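Local coordinates for free methionine-R-sulfoxide reductase (Saccharomyces cerevisiae, PDB 1F5M), which catalyses the thioredoxin-dependent reduction of free L-methionine (R)-S-oxide to methionine and takes part in protection against oxidative stress, at residues A61-W66 / D151-E156; Q86-C91 / A124-T129. All coordinates share one frame; numbering follows the deposited sequence.

Contact 1 (A61-W66 / D151-E156); sequences AVDINW and DCLDYE
Asn65 and Trp66 both face Asp151, which makes this a classic beta bulge at the end where strands 64-72 and 144-152 pair antiparallel in the central sheet of the GAF domain. Two backbone bonds define it: Asp151 N gives to Trp66 O (2.8 Å) and Asn65 N to Asp151 O (3.1 Å). Beyond the bulge the ladder continues with Leu153 N to Asp63 O, almost straight at 170°.

The Asn65 side chain can be traced outward. Its CB sits 3.8 Å from CD2 of Leu153, and CG comes closer to the same methyl, at 3.5 Å. Because chi1 is 49°, CG stands between the backbone N and carbonyl carbon, and the amide lies over the partner strand. OD1 then rests 3.2 Å from the carbonyl carbon of Cys152, while ND2 reaches past Asp151 CB to bond Thr129 OG1 and Asp126 OD2, which fix the rotation of the amide. Leu153 forks, sending CD2 to Asn65 and CD1 to the Asp63 carboxylate. At the outer end, one water accepts from Asp63 N (2.9 Å) and donates to Asp154 OD2 (2.6 Å).

Contact 2 (Q86-C91 / A124-T129); sequences QGKVAC and ACDGET
This is a covalent contact between two loops at the edge of the GAF domain: segment 86-91 links strands 79-85 and 93-95, and segment 124-129 precedes strand 131-138. Cys91 SG and Cys125 SG are 2.1 Å apart, a disulfide. Its chi3 of -123° gives it left-handed twist and lies well away from the usual magnitude near 90°, so the bridge probably carries some torsional strain. Beside it the backbones come together, and Ala90 CB packs 3.9 Å from Cys125 CB, with Tyr70 of strand 64-72 lying against both residues.

At the other end the link is polar and mostly indirect. The extended chain of Lys88 runs obliquely across Asp126, its CD 3.7 Å from OD2, but NZ stops 4.5 Å from Asp126 OD2, too far for a salt bridge. A water fills the step, taking a bond from Lys88 NZ (3.0 Å) and giving one to Asp126 OD2 (2.6 Å). The other carboxylate oxygen is turned inward to its own loop: OD1 accepts from Glu128 N at 2.7 Å with an angle of 163°, an Asx turn. A type I beta turn from Asp126 to Thr129, closed by Thr129 N to Asp126 O, encloses the Asx turn; the bond from Glu128 N is what holds OD1 in place.

The second subunit adjoins the loops, its Asn48 ND2 bonding Ala90 O. A disulfide joining two loops at the rim of the domain is consistent with an oxidised state of this GAF-fold reductase, whose reaction ends in thiol-disulfide exchange with thioredoxin.

Overall arrangement
Both contacts are partly buried and lie at similar depth, yet they hold different elements. Contact 1 pairs two neighbouring strands of the central sheet, buries 443 Å² between its segments and is held by a ladder of three backbone hydrogen bonds, with Asn65 and Leu153 packed beside it; no other protein chain touches it. Contact 2 joins loops only, buries 255 Å², has no direct hydrogen bond across it and relies on one covalent bond plus waters, with the second subunit close by. The centres of contact 1 and contact 2 are about 11 Å apart. Thr129 of contact 2 ties them together: its OG1 is 2.7 Å from Asp151 OD2 of contact 1, a probable hydrogen bond. Leu153 also packs against Glu128.

Contact 1 (A61-W66 / D151-E156)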
ATOM      1  N   ALA B  61     -17.485   9.767  -3.113  1.00 27.30           N
ATOM      2  CA  ALA B  61     -18.560   8.905  -2.666  1.00 28.19           C
ATOM      3  C   ALA B  61     -18.815   7.678  -3.556  1.00 27.22           C
ATOM      4  O   ALA B  61     -19.960   7.273  -3.767  1.00 26.97           O
ATOM      5  CB  ALA B  61     -19.868   9.744  -2.485  1.00 30.15           C
ATOM      6  N   VAL B  62     -17.737   7.127  -4.106  1.00 24.78           N
ATOM      7  CA  VAL B  62     -17.779   5.915  -4.881  1.00 23.79           C
ATOM      8  C   VAL B  62     -17.356   4.908  -3.794  1.00 25.36           C
ATOM      9  O   VAL B  62     -16.320   5.102  -3.111  1.00 25.65           O
ATOM     10  CB  VAL B  62     -16.742   5.956  -6.030  1.00 21.73           C
ATOM     11  CG1 VAL B  62     -16.698   4.606  -6.731  1.00 24.50           C
ATOM     12  CG2 VAL B  62     -17.153   7.031  -7.076  1.00 24.79           C
ATOM     13  N   ASP B  63     -18.143   3.852  -3.602  1.00 23.86           N
ATOM     14  CA  ASP B  63     -17.835   2.882  -2.543  1.00 23.40           C
ATOM     15  C   ASP B  63     -16.746   1.907  -2.982  1.00 22.72           C
ATOM     16  O   ASP B  63     -16.999   0.722  -3.175  1.00 22.70           O
ATOM     17  CB  ASP B  63     -19.130   2.153  -2.177  1.00 25.20           C
ATOM     18  CG  ASP B  63     -19.075   1.462  -0.847  1.00 25.57           C
ATOM     19  OD1 ASP B  63     -18.109   1.594  -0.046  1.00 29.06           O
ATOM     20  OD2 ASP B  63     -20.055   0.777  -0.565  1.00 28.16           O
ATOM     21  N   ILE B  64     -15.520   2.403  -3.159  1.00 21.69           N
ATOM     22  CA  ILE B  64     -14.434   1.533  -3.593  1.00 22.71           C
ATOM     23  C   ILE B  64     -13.911   0.656  -2.441  1.00 21.51           C
ATOM     24  O   ILE B  64     -14.077   1.000  -1.270  1.00 21.94           O
ATOM     25  CB  ILE B  64     -13.249   2.343  -4.193  1.00 24.50           C
ATOM     26  CG1 ILE B  64     -12.655   3.265  -3.116  1.00 24.70           C
ATOM     27  CG2 ILE B  64     -13.741   3.164  -5.401  1.00 23.69           C
ATOM     28  CD1 ILE B  64     -11.263   3.656  -3.399  1.00 29.88           C
ATOM     29  N   ASN B  65     -13.330  -0.489  -2.799  1.00 19.72           N
ATOM     30  CA  ASN B  65     -12.751  -1.441  -1.867  1.00 21.06           C
ATOM     31  C   ASN B  65     -11.310  -1.765  -2.239  1.00 19.65           C
ATOM     32  O   ASN B  65     -10.636  -2.493  -1.522  1.00 20.90           O
ATOM     33  CB  ASN B  65     -13.559  -2.752  -1.751  1.00 21.43           C
ATOM     34  CG  ASN B  65     -13.920  -3.383  -3.091  1.00 21.53           C
ATOM     35  OD1 ASN B  65     -14.513  -2.750  -3.951  1.00 17.74           O
ATOM     36  ND2 ASN B  65     -13.610  -4.666  -3.239  1.00 21.68           N
ATOM     37  N   TRP B  66     -10.816  -1.201  -3.328  1.00 17.82           N
ATOM     38  CA  TRP B  66      -9.421  -1.475  -3.649  1.00 17.70           C
ATOM     39  C   TRP B  66      -8.915  -0.453  -4.607  1.00 20.63           C
ATOM     40  O   TRP B  66      -9.641  -0.062  -5.551  1.00 17.00           O
ATOM     41  CB  TRP B  66      -9.285  -2.838  -4.272  1.00 20.04           C
ATOM     42  CG  TRP B  66      -7.992  -3.499  -4.040  1.00 20.95           C
ATOM     43  CD1 TRP B  66      -7.669  -4.285  -2.963  1.00 19.58           C
ATOM     44  CD2 TRP B  66      -6.851  -3.520  -4.908  1.00 19.35           C
ATOM     45  NE1 TRP B  66      -6.418  -4.799  -3.113  1.00 20.05           N
ATOM     46  CE2 TRP B  66      -5.880  -4.356  -4.288  1.00 21.41           C
ATOM     47  CE3 TRP B  66      -6.550  -2.935  -6.136  1.00 20.87           C
ATOM     48  CZ2 TRP B  66      -4.637  -4.618  -4.854  1.00 17.78           C
ATOM     49  CZ3 TRP B  66      -5.300  -3.204  -6.719  1.00 15.78           C
ATOM     50  CH2 TRP B  66      -4.360  -4.044  -6.069  1.00 21.49           C
ATOM     51  N   ASP B 151     -11.154  -1.246  -7.566  1.00 18.19           N
ATOM     52  CA  ASP B 151     -12.350  -2.125  -7.451  1.00 18.55           C
ATOM     53  C   ASP B 151     -13.449  -1.319  -6.737  1.00 20.23           C
ATOM     54  O   ASP B 151     -13.145  -0.503  -5.858  1.00 16.98           O
ATOM     55  CB  ASP B 151     -12.132  -3.368  -6.571  1.00 20.55           C
ATOM     56  CG  ASP B 151     -11.255  -4.411  -7.201  1.00 22.75           C
ATOM     57  OD1 ASP B 151     -10.629  -4.136  -8.227  1.00 23.79           O
ATOM     58  OD2 ASP B 151     -11.157  -5.528  -6.632  1.00 25.99           O
ATOM     59  N   CYS B 152     -14.711  -1.574  -7.096  1.00 17.34           N
ATOM     60  CA  CYS B 152     -15.861  -0.911  -6.457  1.00 18.60           C
ATOM     61  C   CYS B 152     -16.870  -1.932  -5.958  1.00 19.59           C
ATOM     62  O   CYS B 152     -17.130  -2.940  -6.629  1.00 19.23           O
ATOM     63  CB  CYS B 152     -16.539   0.050  -7.471  1.00 17.91           C
ATOM     64  SG  CYS B 152     -18.032   0.905  -6.879  1.00 22.14           S
ATOM     65  N   LEU B 153     -17.516  -1.637  -4.831  1.00 19.62           N
ATOM     66  CA  LEU B 153     -18.515  -2.540  -4.253  1.00 22.05           C
ATOM     67  C   LEU B 153     -19.860  -2.516  -4.948  1.00 24.32           C
ATOM     68  O   LEU B 153     -20.669  -3.403  -4.717  1.00 23.45           O
ATOM     69  CB  LEU B 153     -18.735  -2.229  -2.777  1.00 22.28           C
ATOM     70  CG  LEU B 153     -17.492  -2.530  -1.923  1.00 22.69           C
ATOM     71  CD1 LEU B 153     -17.756  -2.101  -0.491  1.00 23.95           C
ATOM     72  CD2 LEU B 153     -17.173  -3.990  -1.964  1.00 19.77           C
ATOM     73  N   ASP B 154     -20.116  -1.485  -5.757  1.00 25.69           N
ATOM     74  CA  ASP B 154     -21.386  -1.413  -6.501  1.00 26.34           C
ATOM     75  C   ASP B 154     -21.112  -1.624  -7.984  1.00 25.06           C
ATOM     76  O   ASP B 154     -19.986  -1.408  -8.443  1.00 24.32           O
ATOM     77  CB  ASP B 154     -22.057  -0.025  -6.359  1.00 27.96           C
ATOM     78  CG  ASP B 154     -22.341   0.385  -4.899  1.00 29.49           C
ATOM     79  OD1 ASP B 154     -22.899  -0.422  -4.129  1.00 31.91           O
ATOM     80  OD2 ASP B 154     -22.035   1.551  -4.533  1.00 28.20           O
ATOM     81  N   TYR B 155     -22.138  -2.036  -8.738  1.00 24.49           N
ATOM     82  CA  TYR B 155     -22.010  -2.171 -10.186  1.00 23.84           C
ATOM     83  C   TYR B 155     -21.904  -0.751 -10.745  1.00 24.89           C
ATOM     84  O   TYR B 155     -22.265   0.215 -10.073  1.00 25.88           O
ATOM     85  CB  TYR B 155     -23.278  -2.794 -10.823  1.00 23.12           C
ATOM     86  CG  TYR B 155     -23.579  -4.219 -10.400  1.00 23.06           C
ATOM     87  CD1 TYR B 155     -24.628  -4.506  -9.538  1.00 22.50           C
ATOM     88  CD2 TYR B 155     -22.774  -5.267 -10.815  1.00 23.74           C
ATOM     89  CE1 TYR B 155     -24.878  -5.798  -9.088  1.00 22.66           C
ATOM     90  CE2 TYR B 155     -23.010  -6.566 -10.367  1.00 25.57           C
ATOM     91  CZ  TYR B 155     -24.067  -6.810  -9.496  1.00 25.72           C
ATOM     92  OH  TYR B 155     -24.243  -8.062  -8.963  1.00 27.22           O
ATOM     93  N   GLU B 156     -21.395  -0.622 -11.969  1.00 25.43           N
ATOM     94  CA  GLU B 156     -21.330   0.675 -12.633  1.00 27.18           C
ATOM     95  C   GLU B 156     -20.666   1.781 -11.821  1.00 24.87           C
ATOM     96  O   GLU B 156     -21.138   2.927 -11.782  1.00 24.31           O
ATOM     97  CB  GLU B 156     -22.757   1.113 -13.019  1.00 29.02           C
ATOM     98  CG  GLU B 156     -23.485   0.174 -14.004  1.00 34.86           C
ATOM     99  CD  GLU B 156     -25.030   0.185 -13.832  1.00 38.40           C
ATOM    100  OE1 GLU B 156     -25.705  -0.764 -14.316  1.00 41.06           O
ATOM    101  OE2 GLU B 156     -25.589   1.136 -13.217  1.00 39.29           O
TER
HETATM  102  O   HOH W   1     -20.341   3.373  -5.382  1.00 22.91           O
HETATM  103  O   HOH W   2     -22.340   0.015  -1.482  1.00 33.00           O

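Contact 2 (Q86-C91 / A124-T129)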
ATOM      1  N   GLN B  86      -4.234   0.124  -1.641  1.00 18.98           N
ATOM      2  CA  GLN B  86      -5.052   0.417  -0.450  1.00 18.86           C
ATOM      3  C   GLN B  86      -6.236  -0.543  -0.579  1.00 18.22           C
ATOM      4  O   GLN B  86      -6.859  -0.684  -1.654  1.00 21.56           O
ATOM      5  CB  GLN B  86      -5.590   1.865  -0.408  1.00 18.27           C
ATOM      6  CG  GLN B  86      -4.560   2.944  -0.500  1.00 20.07           C
ATOM      7  CD  GLN B  86      -3.641   2.980   0.722  1.00 20.04           C
ATOM      8  OE1 GLN B  86      -2.424   3.106   0.569  1.00 25.03           O
ATOM      9  NE2 GLN B  86      -4.206   2.894   1.916  1.00 19.83           N
ATOM     10  N   GLY B  87      -6.586  -1.208   0.506  1.00 20.87           N
ATOM     11  CA  GLY B  87      -7.715  -2.143   0.443  1.00 20.74           C
ATOM     12  C   GLY B  87      -7.419  -3.496   1.087  1.00 19.74           C
ATOM     13  O   GLY B  87      -6.496  -3.611   1.893  1.00 18.30           O
ATOM     14  N   LYS B  88      -8.195  -4.527   0.748  1.00 19.42           N
ATOM     15  CA  LYS B  88      -7.970  -5.832   1.337  1.00 18.30           C
ATOM     16  C   LYS B  88      -6.968  -6.636   0.540  1.00 18.94           C
ATOM     17  O   LYS B  88      -6.731  -6.322  -0.608  1.00 18.50           O
ATOM     18  CB  LYS B  88      -9.287  -6.587   1.446  1.00 17.48           C
ATOM     19  CG  LYS B  88     -10.272  -5.868   2.324  1.00 16.72           C
ATOM     20  CD  LYS B  88     -11.582  -6.604   2.298  1.00 21.78           C
ATOM     21  CE  LYS B  88     -12.534  -6.022   3.356  1.00 24.86           C
ATOM     22  NZ  LYS B  88     -13.852  -6.695   3.238  1.00 25.07           N
ATOM     23  N   VAL B  89      -6.359  -7.641   1.190  1.00 19.33           N
ATOM     24  CA  VAL B  89      -5.378  -8.561   0.588  1.00 19.05           C
ATOM     25  C   VAL B  89      -5.852  -9.009  -0.832  1.00 19.67           C
ATOM     26  O   VAL B  89      -7.033  -9.257  -1.067  1.00 19.30           O
ATOM     27  CB  VAL B  89      -5.168  -9.753   1.578  1.00 22.85           C
ATOM     28  CG1 VAL B  89      -4.485 -10.930   0.914  1.00 19.15           C
ATOM     29  CG2 VAL B  89      -4.284  -9.242   2.775  1.00 21.86           C
ATOM     30  N   ALA B  90      -4.902  -9.107  -1.763  1.00 21.07           N
ATOM     31  CA  ALA B  90      -5.186  -9.396  -3.155  1.00 22.13           C
ATOM     32  C   ALA B  90      -4.275 -10.440  -3.792  1.00 22.96           C
ATOM     33  O   ALA B  90      -3.238 -10.810  -3.219  1.00 20.23           O
ATOM     34  CB  ALA B  90      -5.072  -8.098  -3.945  1.00 20.70           C
ATOM     35  N   CYS B  91      -4.672 -10.860  -4.997  1.00 22.86           N
ATOM     36  CA  CYS B  91      -3.959 -11.858  -5.786  1.00 24.73           C
ATOM     37  C   CYS B  91      -2.527 -11.360  -6.062  1.00 24.92           C
ATOM     38  O   CYS B  91      -2.309 -10.181  -6.361  1.00 24.98           O
ATOM     39  CB  CYS B  91      -4.715 -12.104  -7.103  1.00 26.11           C
ATOM     40  SG  CYS B  91      -6.547 -12.171  -7.028  1.00 29.78           S
ATOM     41  N   ALA B 124     -11.272 -12.713  -9.335  1.00 22.27           N
ATOM     42  CA  ALA B 124     -11.676 -11.970  -8.161  1.00 24.07           C
ATOM     43  C   ALA B 124     -10.692 -12.130  -6.995  1.00 22.55           C
ATOM     44  O   ALA B 124     -10.436 -13.257  -6.543  1.00 26.26           O
ATOM     45  CB  ALA B 124     -13.072 -12.436  -7.710  1.00 22.84           C
ATOM     46  N   CYS B 125     -10.147 -11.020  -6.516  1.00 23.63           N
ATOM     47  CA  CYS B 125      -9.256 -11.056  -5.328  1.00 22.65           C
ATOM     48  C   CYS B 125     -10.212 -10.809  -4.131  1.00 21.76           C
ATOM     49  O   CYS B 125     -10.044 -11.342  -3.027  1.00 23.24           O
ATOM     50  CB  CYS B 125      -8.162  -9.978  -5.433  1.00 23.12           C
ATOM     51  SG  CYS B 125      -7.164 -10.184  -6.955  1.00 27.28           S
ATOM     52  N   ASP B 126     -11.226  -9.999  -4.366  1.00 21.50           N
ATOM     53  CA  ASP B 126     -12.237  -9.694  -3.342  1.00 21.10           C
ATOM     54  C   ASP B 126     -13.561 -10.187  -3.917  1.00 22.75           C
ATOM     55  O   ASP B 126     -14.012  -9.715  -4.980  1.00 20.05           O
ATOM     56  CB  ASP B 126     -12.304  -8.179  -3.061  1.00 19.89           C
ATOM     57  CG  ASP B 126     -13.215  -7.836  -1.840  1.00 24.53           C
ATOM     58  OD1 ASP B 126     -14.238  -8.538  -1.606  1.00 18.65           O
ATOM     59  OD2 ASP B 126     -12.916  -6.845  -1.114  1.00 23.01           O
ATOM     60  N   GLY B 127     -14.179 -11.148  -3.238  1.00 23.44           N
ATOM     61  CA  GLY B 127     -15.445 -11.658  -3.725  1.00 25.92           C
ATOM     62  C   GLY B 127     -16.537 -10.606  -3.752  1.00 26.82           C
ATOM     63  O   GLY B 127     -17.569 -10.839  -4.392  1.00 26.73           O
ATOM     64  N   GLU B 128     -16.348  -9.455  -3.088  1.00 24.44           N
ATOM     65  CA  GLU B 128     -17.424  -8.439  -3.107  1.00 24.15           C
ATOM     66  C   GLU B 128     -17.295  -7.401  -4.188  1.00 21.43           C
ATOM     67  O   GLU B 128     -18.138  -6.508  -4.290  1.00 17.99           O
ATOM     68  CB  GLU B 128     -17.505  -7.697  -1.785  1.00 29.57           C
ATOM     69  CG  GLU B 128     -18.357  -8.404  -0.789  1.00 36.46           C
ATOM     70  CD  GLU B 128     -17.595  -8.583   0.492  1.00 42.59           C
ATOM     71  OE1 GLU B 128     -17.774  -7.776   1.445  1.00 40.54           O
ATOM     72  OE2 GLU B 128     -16.778  -9.545   0.511  1.00 48.02           O
ATOM     73  N   THR B 129     -16.233  -7.491  -4.990  1.00 17.76           N
ATOM     74  CA  THR B 129     -16.051  -6.515  -6.009  1.00 18.05           C
ATOM     75  C   THR B 129     -17.167  -6.703  -7.047  1.00 20.63           C
ATOM     76  O   THR B 129     -17.433  -7.830  -7.462  1.00 20.17           O
ATOM     77  CB  THR B 129     -14.641  -6.681  -6.671  1.00 19.38           C
ATOM     78  OG1 THR B 129     -13.613  -6.348  -5.719  1.00 23.20           O
ATOM     79  CG2 THR B 129     -14.511  -5.743  -7.883  1.00 19.74           C
TER
HETATM   80  O   HOH W   3     -14.657  -5.763   0.553  1.00 23.69           O
HETATM   81  O   HOH W   4     -10.452  -5.270  -1.411  1.00 25.85           O
HETATM   82  O   HOH W   5     -14.472  -9.380   1.158  1.00 36.58           O